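Local coordinates for protein probable branched-chain-amino-acid aminotransferase (Thermotoga maritima MSB8, PDB 3CSW) that probably catalyses the pyridoxal-phosphate-dependent transfer of the amino group between leucine, isoleucine or valine and 2-oxoglutarate in branched-chain amino acid biosynthesis, at residues Y60-R65 and D201-E206; S180-V185 and M235-T240. One frame throughout, in Å; residues are numbered along the deposited sequence.

Contact 1 (Y60-R65 and D201-E206). With PLP (pyridoxal-5'-phosphate), chain E.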
ATOM      1  N   TYR A  60      15.817  22.488 -19.223  1.00 33.85           N
ATOM      2  CA  TYR A  60      16.641  23.166 -18.221  1.00 33.56           C
ATOM      3  C   TYR A  60      15.920  23.302 -16.873  1.00 34.36           C
ATOM      4  O   TYR A  60      16.506  23.072 -15.820  1.00 34.22           O
ATOM      5  CB  TYR A  60      17.049  24.558 -18.720  1.00 32.80           C
ATOM      6  CG  TYR A  60      17.980  25.289 -17.776  1.00 34.11           C
ATOM      7  CD1 TYR A  60      19.346  25.008 -17.751  1.00 32.74           C
ATOM      8  CD2 TYR A  60      17.490  26.234 -16.887  1.00 35.15           C
ATOM      9  CE1 TYR A  60      20.201  25.661 -16.864  1.00 31.51           C
ATOM     10  CE2 TYR A  60      18.330  26.897 -15.990  1.00 32.83           C
ATOM     11  CZ  TYR A  60      19.682  26.612 -15.981  1.00 36.67           C
ATOM     12  OH  TYR A  60      20.504  27.299 -15.093  1.00 37.99           O
ATOM     13  N   THR A  61      14.653  23.692 -16.894  1.00 35.64           N
ATOM     14  CA  THR A  61      13.918  23.872 -15.631  1.00 35.87           C
ATOM     15  C   THR A  61      13.639  22.525 -14.948  1.00 35.82           C
ATOM     16  O   THR A  61      13.612  22.466 -13.722  1.00 36.91           O
ATOM     17  CB  THR A  61      12.628  24.728 -15.805  1.00 36.54           C
ATOM     18  OG1 THR A  61      11.632  23.972 -16.487  1.00 39.20           O
ATOM     19  CG2 THR A  61      12.942  26.009 -16.607  1.00 32.85           C
ATOM     20  N   ARG A  62      13.436  21.457 -15.722  1.00 35.84           N
ATOM     21  CA  ARG A  62      13.246  20.107 -15.166  0.50 37.36           C
ATOM     22  C   ARG A  62      14.537  19.639 -14.524  1.00 37.02           C
ATOM     23  O   ARG A  62      14.519  18.989 -13.482  1.00 38.09           O
ATOM     24  CB  ARG A  62      12.850  19.066 -16.226  0.50 37.18           C
ATOM     25  CG  ARG A  62      11.388  18.625 -16.246  0.50 39.36           C
ATOM     26  CD  ARG A  62      11.274  17.093 -16.421  0.50 37.53           C
ATOM     27  NE  ARG A  62      11.925  16.605 -17.640  0.50 37.14           N
ATOM     28  CZ  ARG A  62      11.378  15.789 -18.538  0.50 33.78           C
ATOM     29  NH1 ARG A  62      10.151  15.320 -18.389  0.50 35.26           N
ATOM     30  NH2 ARG A  62      12.080  15.425 -19.595  0.50 29.03           N
ATOM     31  N   LEU A  63      15.659  19.952 -15.176  1.00 38.12           N
ATOM     32  CA  LEU A  63      16.982  19.603 -14.655  1.00 37.28           C
ATOM     33  C   LEU A  63      17.165  20.300 -13.305  1.00 39.31           C
ATOM     34  O   LEU A  63      17.544  19.666 -12.323  1.00 37.18           O
ATOM     35  CB  LEU A  63      18.095  19.987 -15.645  1.00 35.73           C
ATOM     36  CG  LEU A  63      19.535  19.500 -15.381  1.00 37.83           C
ATOM     37  CD1 LEU A  63      19.690  17.962 -15.469  1.00 32.71           C
ATOM     38  CD2 LEU A  63      20.512  20.153 -16.351  1.00 34.46           C
ATOM     39  N   LYS A  64      16.872  21.596 -13.252  1.00 42.16           N
ATOM     40  CA  LYS A  64      16.972  22.348 -11.997  1.00 46.12           C
ATOM     41  C   LYS A  64      16.097  21.732 -10.884  1.00 44.56           C
ATOM     42  O   LYS A  64      16.522  21.582  -9.738  1.00 45.92           O
ATOM     43  CB  LYS A  64      16.599  23.813 -12.228  1.00 46.98           C
ATOM     44  CG  LYS A  64      16.802  24.670 -10.995  1.00 53.98           C
ATOM     45  CD  LYS A  64      16.617  26.183 -11.251  1.00 56.84           C
ATOM     46  CE  LYS A  64      17.139  26.998 -10.041  1.00 65.60           C
ATOM     47  NZ  LYS A  64      16.932  26.286  -8.710  1.00 66.06           N
ATOM     48  N   ARG A  65      14.881  21.359 -11.242  1.00 42.32           N
ATOM     49  CA  ARG A  65      13.963  20.733 -10.312  1.00 43.27           C
ATOM     50  C   ARG A  65      14.484  19.389  -9.788  1.00 43.57           C
ATOM     51  O   ARG A  65      14.357  19.114  -8.597  1.00 45.30           O
ATOM     52  CB  ARG A  65      12.580  20.561 -10.959  1.00 42.46           C
ATOM     53  CG  ARG A  65      11.554  19.951 -10.039  1.00 43.37           C
ATOM     54  CD  ARG A  65      10.253  19.716 -10.757  1.00 50.76           C
ATOM     55  NE  ARG A  65      10.391  18.641 -11.734  1.00 53.20           N
ATOM     56  CZ  ARG A  65       9.468  18.307 -12.625  1.00 44.68           C
ATOM     57  NH1 ARG A  65       8.312  18.955 -12.670  1.00 53.77           N
ATOM     58  NH2 ARG A  65       9.712  17.320 -13.476  1.00 47.06           N
ATOM     59  N   ASP A 201       6.367  14.247 -15.693  1.00 33.89           N
ATOM     60  CA  ASP A 201       5.653  15.197 -16.567  1.00 34.59           C
ATOM     61  C   ASP A 201       6.456  15.398 -17.853  1.00 34.09           C
ATOM     62  O   ASP A 201       7.177  16.380 -18.017  1.00 32.22           O
ATOM     63  CB  ASP A 201       5.394  16.553 -15.861  1.00 33.23           C
ATOM     64  CG  ASP A 201       6.656  17.141 -15.205  1.00 40.36           C
ATOM     65  OD1 ASP A 201       7.570  16.367 -14.811  1.00 39.22           O
ATOM     66  OD2 ASP A 201       6.733  18.380 -15.076  1.00 43.30           O
ATOM     67  N   GLY A 202       6.358  14.425 -18.743  1.00 32.60           N
ATOM     68  CA  GLY A 202       7.081  14.479 -19.988  1.00 32.66           C
ATOM     69  C   GLY A 202       6.735  15.703 -20.821  1.00 31.04           C
ATOM     70  O   GLY A 202       5.569  16.137 -20.870  1.00 32.78           O
ATOM     71  N   ILE A 203       7.760  16.254 -21.450  1.00 29.20           N
ATOM     72  CA  ILE A 203       7.629  17.406 -22.348  1.00 30.80           C
ATOM     73  C   ILE A 203       6.880  17.063 -23.656  1.00 30.11           C
ATOM     74  O   ILE A 203       6.158  17.912 -24.181  1.00 30.73           O
ATOM     75  CB  ILE A 203       9.018  18.039 -22.633  1.00 30.89           C
ATOM     76  CG1 ILE A 203       9.542  18.634 -21.315  1.00 29.98           C
ATOM     77  CG2 ILE A 203       8.942  19.055 -23.828  1.00 27.86           C
ATOM     78  CD1 ILE A 203      10.960  19.092 -21.325  1.00 35.46           C
ATOM     79  N   THR A 204       7.033  15.835 -24.167  1.00 29.55           N
ATOM     80  CA  THR A 204       6.250  15.381 -25.345  1.00 30.94           C
ATOM     81  C   THR A 204       4.774  15.235 -24.982  1.00 30.55           C
ATOM     82  O   THR A 204       3.892  15.662 -25.714  1.00 32.19           O
ATOM     83  CB  THR A 204       6.759  14.030 -25.923  1.00 31.15           C
ATOM     84  OG1 THR A 204       8.187  14.002 -25.908  1.00 32.95           O
ATOM     85  CG2 THR A 204       6.245  13.797 -27.369  1.00 26.32           C
ATOM     86  N   ARG A 205       4.522  14.602 -23.841  1.00 31.85           N
ATOM     87  CA  ARG A 205       3.175  14.495 -23.275  1.00 29.45           C
ATOM     88  C   ARG A 205       2.456  15.852 -23.203  1.00 27.60           C
ATOM     89  O   ARG A 205       1.337  15.987 -23.634  1.00 29.21           O
ATOM     90  CB  ARG A 205       3.297  13.864 -21.881  1.00 29.01           C
ATOM     91  CG  ARG A 205       2.039  13.856 -21.014  1.00 28.03           C
ATOM     92  CD  ARG A 205       2.375  13.538 -19.582  1.00 28.31           C
ATOM     93  NE  ARG A 205       1.167  13.394 -18.788  1.00 28.49           N
ATOM     94  CZ  ARG A 205       0.525  14.408 -18.212  1.00 30.77           C
ATOM     95  NH1 ARG A 205       0.979  15.655 -18.323  1.00 32.18           N
ATOM     96  NH2 ARG A 205      -0.568  14.165 -17.510  1.00 28.03           N
ATOM     97  N   GLU A 206       3.102  16.834 -22.610  1.00 26.50           N
ATOM     98  CA  GLU A 206       2.574  18.168 -22.451  1.00 31.60           C
ATOM     99  C   GLU A 206       2.169  18.757 -23.801  1.00 30.83           C
ATOM    100  O   GLU A 206       1.059  19.266 -23.938  1.00 29.94           O
ATOM    101  CB  GLU A 206       3.663  19.008 -21.771  1.00 32.66           C
ATOM    102  CG  GLU A 206       3.464  20.499 -21.574  1.00 42.74           C
ATOM    103  CD  GLU A 206       4.839  21.160 -21.240  1.00 44.84           C
ATOM    104  OE1 GLU A 206       5.429  20.894 -20.154  1.00 53.90           O
ATOM    105  OE2 GLU A 206       5.359  21.884 -22.108  1.00 56.85           O
TER
HETATM  106  N1  PLP E 300       8.743   8.610 -18.465  1.00 37.69           N
HETATM  107  C2  PLP E 300      10.033   8.274 -18.066  1.00 44.18           C
HETATM  108  C2A PLP E 300      10.181   7.298 -16.941  1.00 37.75           C
HETATM  109  C3  PLP E 300      11.145   8.847 -18.721  1.00 50.38           C
HETATM  110  O3  PLP E 300      12.427   8.466 -18.402  1.00 51.69           O
HETATM  111  C4  PLP E 300      10.936   9.763 -19.780  1.00 53.30           C
HETATM  112  C4A PLP E 300      12.101  10.339 -20.537  1.00 53.47           C
HETATM  113  O4A PLP E 300      12.626   9.690 -21.462  1.00 64.86           O
HETATM  114  C5  PLP E 300       9.623  10.081 -20.168  1.00 43.80           C
HETATM  115  C6  PLP E 300       8.542   9.506 -19.496  1.00 36.73           C
HETATM  116  C5A PLP E 300       9.341  10.869 -21.428  1.00 42.16           C
HETATM  117  O4P PLP E 300       9.460  12.261 -21.175  1.00 44.26           O
HETATM  118  P   PLP E 300       9.821  13.338 -22.347  1.00 42.88           P
HETATM  119  O1P PLP E 300      10.179  14.696 -21.709  1.00 40.80           O
HETATM  120  O2P PLP E 300       8.631  13.508 -23.248  1.00 35.11           O
HETATM  121  O3P PLP E 300      11.001  12.741 -23.101  1.00 42.59           O

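Contact 2 (S180-V185 and M235-T240). With PLP (pyridoxal-5'-phosphate), chain E.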
ATOM      1  N   SER A 180       8.910   6.610 -21.683  1.00 29.27           N
ATOM      2  CA  SER A 180       7.849   7.303 -22.405  1.00 29.13           C
ATOM      3  C   SER A 180       6.623   7.493 -21.534  1.00 29.85           C
ATOM      4  O   SER A 180       6.502   6.845 -20.537  1.00 31.98           O
ATOM      5  CB  SER A 180       7.433   6.474 -23.633  1.00 29.76           C
ATOM      6  OG  SER A 180       6.995   5.149 -23.278  1.00 27.21           O
ATOM      7  N   ASN A 181       5.721   8.398 -21.925  1.00 30.41           N
ATOM      8  CA  ASN A 181       4.391   8.483 -21.336  1.00 28.21           C
ATOM      9  C   ASN A 181       3.359   7.731 -22.199  1.00 27.81           C
ATOM     10  O   ASN A 181       3.588   7.463 -23.387  1.00 26.95           O
ATOM     11  CB  ASN A 181       3.961   9.926 -21.110  1.00 28.41           C
ATOM     12  CG  ASN A 181       4.773  10.629 -20.026  1.00 25.09           C
ATOM     13  OD1 ASN A 181       5.606  11.494 -20.328  1.00 30.62           O
ATOM     14  ND2 ASN A 181       4.527  10.276 -18.763  1.00 26.96           N
ATOM     15  N   VAL A 182       2.239   7.370 -21.571  1.00 28.37           N
ATOM     16  CA  VAL A 182       1.162   6.567 -22.175  1.00 27.84           C
ATOM     17  C   VAL A 182      -0.127   7.364 -22.358  1.00 28.23           C
ATOM     18  O   VAL A 182      -0.575   8.077 -21.469  1.00 26.59           O
ATOM     19  CB  VAL A 182       0.866   5.322 -21.278  1.00 29.16           C
ATOM     20  CG1 VAL A 182      -0.390   4.490 -21.769  1.00 24.30           C
ATOM     21  CG2 VAL A 182       2.132   4.455 -21.195  1.00 25.59           C
ATOM     22  N   PHE A 183      -0.710   7.213 -23.540  1.00 30.08           N
ATOM     23  CA  PHE A 183      -2.007   7.739 -23.852  1.00 29.06           C
ATOM     24  C   PHE A 183      -2.884   6.606 -24.400  1.00 29.21           C
ATOM     25  O   PHE A 183      -2.382   5.656 -25.021  1.00 29.38           O
ATOM     26  CB  PHE A 183      -1.900   8.826 -24.940  1.00 27.14           C
ATOM     27  CG  PHE A 183      -1.290  10.122 -24.479  1.00 26.86           C
ATOM     28  CD1 PHE A 183       0.078  10.240 -24.306  1.00 27.22           C
ATOM     29  CD2 PHE A 183      -2.087  11.244 -24.262  1.00 26.41           C
ATOM     30  CE1 PHE A 183       0.650  11.442 -23.916  1.00 27.19           C
ATOM     31  CE2 PHE A 183      -1.530  12.441 -23.864  1.00 24.79           C
ATOM     32  CZ  PHE A 183      -0.150  12.545 -23.698  1.00 28.94           C
ATOM     33  N   LEU A 184      -4.190   6.711 -24.151  1.00 29.24           N
ATOM     34  CA  LEU A 184      -5.165   5.811 -24.757  0.70 29.12           C
ATOM     35  C   LEU A 184      -6.309   6.624 -25.343  1.00 29.01           C
ATOM     36  O   LEU A 184      -6.527   7.787 -24.986  1.00 27.81           O
ATOM     37  CB  LEU A 184      -5.672   4.732 -23.782  0.70 29.18           C
ATOM     38  CG  LEU A 184      -6.479   5.126 -22.549  0.70 29.12           C
ATOM     39  CD1 LEU A 184      -7.318   3.967 -22.114  0.70 25.89           C
ATOM     40  CD2 LEU A 184      -5.572   5.590 -21.407  0.70 22.67           C
ATOM     41  N   VAL A 185      -7.009   6.032 -26.294  1.00 29.92           N
ATOM     42  CA  VAL A 185      -8.164   6.699 -26.906  1.00 28.81           C
ATOM     43  C   VAL A 185      -9.339   5.772 -26.715  1.00 28.70           C
ATOM     44  O   VAL A 185      -9.218   4.576 -26.973  1.00 28.98           O
ATOM     45  CB  VAL A 185      -7.991   6.998 -28.414  1.00 28.64           C
ATOM     46  CG1 VAL A 185      -9.281   7.595 -28.991  1.00 26.90           C
ATOM     47  CG2 VAL A 185      -6.788   7.935 -28.675  1.00 28.04           C
HETATM   48  N   MSE A 235      -4.009   3.131 -28.520  1.00 30.47           N
HETATM   49  CA  MSE A 235      -2.982   3.405 -27.529  1.00 29.17           C
HETATM   50  C   MSE A 235      -1.718   3.916 -28.228  1.00 29.15           C
HETATM   51  O   MSE A 235      -1.430   3.534 -29.363  1.00 31.44           O
HETATM   52  CB  MSE A 235      -2.707   2.134 -26.725  1.00 31.79           C
HETATM   53  CG  MSE A 235      -1.590   2.227 -25.682  1.00 26.74           C
HETATM   54 SE   MSE A 235      -1.353   0.568 -24.709  0.75 21.72          SE
HETATM   55  CE  MSE A 235       0.003   1.118 -23.590  1.00 26.17           C
ATOM     56  N   PHE A 236      -0.998   4.830 -27.577  1.00 29.18           N
ATOM     57  CA  PHE A 236       0.287   5.329 -28.088  1.00 26.32           C
ATOM     58  C   PHE A 236       1.187   5.832 -26.956  1.00 28.06           C
ATOM     59  O   PHE A 236       0.721   6.063 -25.824  1.00 26.89           O
ATOM     60  CB  PHE A 236       0.113   6.382 -29.209  1.00 27.68           C
ATOM     61  CG  PHE A 236      -0.466   7.736 -28.767  1.00 26.88           C
ATOM     62  CD1 PHE A 236       0.362   8.729 -28.247  1.00 29.92           C
ATOM     63  CD2 PHE A 236      -1.816   8.029 -28.951  1.00 30.96           C
ATOM     64  CE1 PHE A 236      -0.155   9.969 -27.872  1.00 28.70           C
ATOM     65  CE2 PHE A 236      -2.341   9.267 -28.589  1.00 31.30           C
ATOM     66  CZ  PHE A 236      -1.501  10.241 -28.040  1.00 28.45           C
ATOM     67  N   LEU A 237       2.476   5.962 -27.284  1.00 28.15           N
ATOM     68  CA  LEU A 237       3.498   6.443 -26.378  1.00 28.42           C
ATOM     69  C   LEU A 237       4.030   7.784 -26.847  1.00 30.56           C
ATOM     70  O   LEU A 237       3.965   8.108 -28.036  1.00 31.70           O
ATOM     71  CB  LEU A 237       4.674   5.464 -26.312  1.00 27.16           C
ATOM     72  CG  LEU A 237       4.382   3.986 -26.087  1.00 28.96           C
ATOM     73  CD1 LEU A 237       5.672   3.159 -26.215  1.00 26.75           C
ATOM     74  CD2 LEU A 237       3.670   3.770 -24.736  1.00 23.44           C
ATOM     75  N   THR A 238       4.578   8.558 -25.918  1.00 31.83           N
ATOM     76  CA  THR A 238       5.232   9.815 -26.257  1.00 32.54           C
ATOM     77  C   THR A 238       6.606   9.895 -25.576  1.00 31.52           C
ATOM     78  O   THR A 238       6.728   9.631 -24.393  1.00 30.77           O
ATOM     79  CB  THR A 238       4.353  11.051 -25.839  1.00 31.52           C
ATOM     80  OG1 THR A 238       4.206  11.095 -24.414  1.00 29.97           O
ATOM     81  CG2 THR A 238       2.971  10.993 -26.477  1.00 25.45           C
ATOM     82  N   HIS A 239       7.637  10.257 -26.326  1.00 32.11           N
ATOM     83  CA  HIS A 239       8.955  10.525 -25.746  1.00 30.71           C
ATOM     84  C   HIS A 239       9.771  11.434 -26.671  1.00 30.49           C
ATOM     85  O   HIS A 239       9.486  11.537 -27.844  1.00 28.33           O
ATOM     86  CB  HIS A 239       9.712   9.224 -25.385  1.00 30.03           C
ATOM     87  CG  HIS A 239      10.007   8.319 -26.542  1.00 30.59           C
ATOM     88  ND1 HIS A 239      11.261   8.228 -27.123  1.00 24.88           N
ATOM     89  CD2 HIS A 239       9.222   7.439 -27.206  1.00 28.04           C
ATOM     90  CE1 HIS A 239      11.227   7.338 -28.099  1.00 30.19           C
ATOM     91  NE2 HIS A 239      10.006   6.847 -28.177  1.00 31.36           N
ATOM     92  N   THR A 240      10.789  12.085 -26.123  1.00 30.67           N
ATOM     93  CA  THR A 240      11.556  13.094 -26.835  1.00 30.46           C
ATOM     94  C   THR A 240      12.035  12.697 -28.244  1.00 31.83           C
ATOM     95  O   THR A 240      11.803  13.432 -29.221  1.00 29.02           O
ATOM     96  CB  THR A 240      12.789  13.577 -25.987  1.00 30.95           C
ATOM     97  OG1 THR A 240      12.349  14.426 -24.913  1.00 29.59           O
ATOM     98  CG2 THR A 240      13.749  14.361 -26.838  1.00 27.89           C
TER
HETATM   99  N1  PLP E 300       8.743   8.610 -18.465  1.00 37.69           N
HETATM  100  C2  PLP E 300      10.033   8.274 -18.066  1.00 44.18           C
HETATM  101  C2A PLP E 300      10.181   7.298 -16.941  1.00 37.75           C
HETATM  102  C3  PLP E 300      11.145   8.847 -18.721  1.00 50.38           C
HETATM  103  O3  PLP E 300      12.427   8.466 -18.402  1.00 51.69           O
HETATM  104  C4  PLP E 300      10.936   9.763 -19.780  1.00 53.30           C
HETATM  105  C4A PLP E 300      12.101  10.339 -20.537  1.00 53.47           C
HETATM  106  O4A PLP E 300      12.626   9.690 -21.462  1.00 64.86           O
HETATM  107  C5  PLP E 300       9.623  10.081 -20.168  1.00 43.80           C
HETATM  108  C6  PLP E 300       8.542   9.506 -19.496  1.00 36.73           C
HETATM  109  C5A PLP E 300       9.341  10.869 -21.428  1.00 42.16           C
HETATM  110  O4P PLP E 300       9.460  12.261 -21.175  1.00 44.26           O
HETATM  111  P   PLP E 300       9.821  13.338 -22.347  1.00 42.88           P
HETATM  112  O1P PLP E 300      10.179  14.696 -21.709  1.00 40.80           O
HETATM  113  O2P PLP E 300       8.631  13.508 -23.248  1.00 35.11           O
HETATM  114  O3P PLP E 300      11.001  12.741 -23.101  1.00 42.59           O
HETATM  115  O   HOH W   1       6.228  12.339 -22.855  1.00 23.38           O

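Contact 1 (Y60-R65 and D201-E206)
R65 and D201 meet end-on in a two-pronged salt bridge, guanidinium against carboxylate. R65 NH2 donates to D201 OD1 at 2.7 Å, on the syn lone pair, and R65 NH1 reaches D201 OD2 at 2.9 Å. Both oxygens lie close to the guanidinium plane, yet the two flat groups are twisted 37° apart, so OD2 is met from outside the carboxylate plane. R65 spans from its helix to D201 because its chain runs out extended (CG opposite the backbone N, chi1 -178°) and bends once, at chi3. Cut back to alanine, this position would probably leave the D201 carboxylate without its two-pronged mate and open a gap beside the helix.

One helical turn away, R62 serves the cofactor: in one of its two deposited conformers, NH2 gives a hydrogen bond of 2.9 Å to PLP O1P, and NH1 adds a weak one to the same oxygen. E44 pairs with NE in a salt bridge. I203 CD1 lies over one face of this guanidinium. A second part of the grip is the phosphate-binding N-terminus of helix 203-214, with G202 as N-cap: I203 N donates to PLP O1P at 2.9 Å and T204 N to PLP O2P at 3.0 Å. Glycine suits the cap because a side chain there would run into PLP O4P. T204 OG1, a short hydroxyl arm, gives PLP O2P a second bond of 2.7 Å.

Contact 2 (S180-V185 and M235-T240)
N181 and T238 share one water at the cofactor end of two paired strands. The water lies 2.7 Å from N181 OD1 and PLP O2P and 2.8 Å from T238 OG1, with more acceptors in reach than protons to give. N181 suits this post because its amide has two ends: OD1 faces the water while ND2 is held by L200 O. Beyond the strand end, T240 binds the phosphate directly, with OG1 donating to PLP O3P at 2.8 Å and its backbone N to the same oxygen.

Behind this shell runs an antiparallel pairing within a mixed sheet, 181-186 beside 234-239. N181 and T238 form a hydrogen-bonded pair, as do F183 and F236, where F183 N reaches F236 O at 2.9 Å, nearly along the C=O axis. On the face carrying N181 and T238, F183 CB sits over the F236 ring, 3.6 Å from its centroid, in a CH-pi contact that a flat phenylalanine suits. The rings are nearly parallel (7°) but displaced, with little of one lying over the other. F236 CG lies between its backbone N and carbonyl carbon (chi1 69°), which swings the ring toward F183. T238 CG2 fills in beside F183 CE1 at 3.5 Å. V182's two branches suit the other face: CG2 packs on L237 CD2 and CG1 on the selenomethionine M235 CE. Before the strand, S180 OG, near L237, is hydrogen-bonded to D164.

Overall arrangement
Both contacts are buried and meet round the same phosphate, each supplying a different part of its cradle. Contact 1 joins helix 56-68 to the start of helix 203-214, and it mixes charge with backbone N-H groups: R62 and a helix end receive the phosphate, while R65 pairs with a carboxylate. Contact 2 joins neighbouring strands of one sheet, so its centre is backbone bonding and apolar packing, with polar groups gathered at the cofactor end. The two touch where T204 OG1 approaches T240 N and G202 CA lies against N181 OD1. The segments alternate along the chain, so residues distant in sequence converge on one site. D201 and R65, in contact 1, are more exposed than the contact 2 strands.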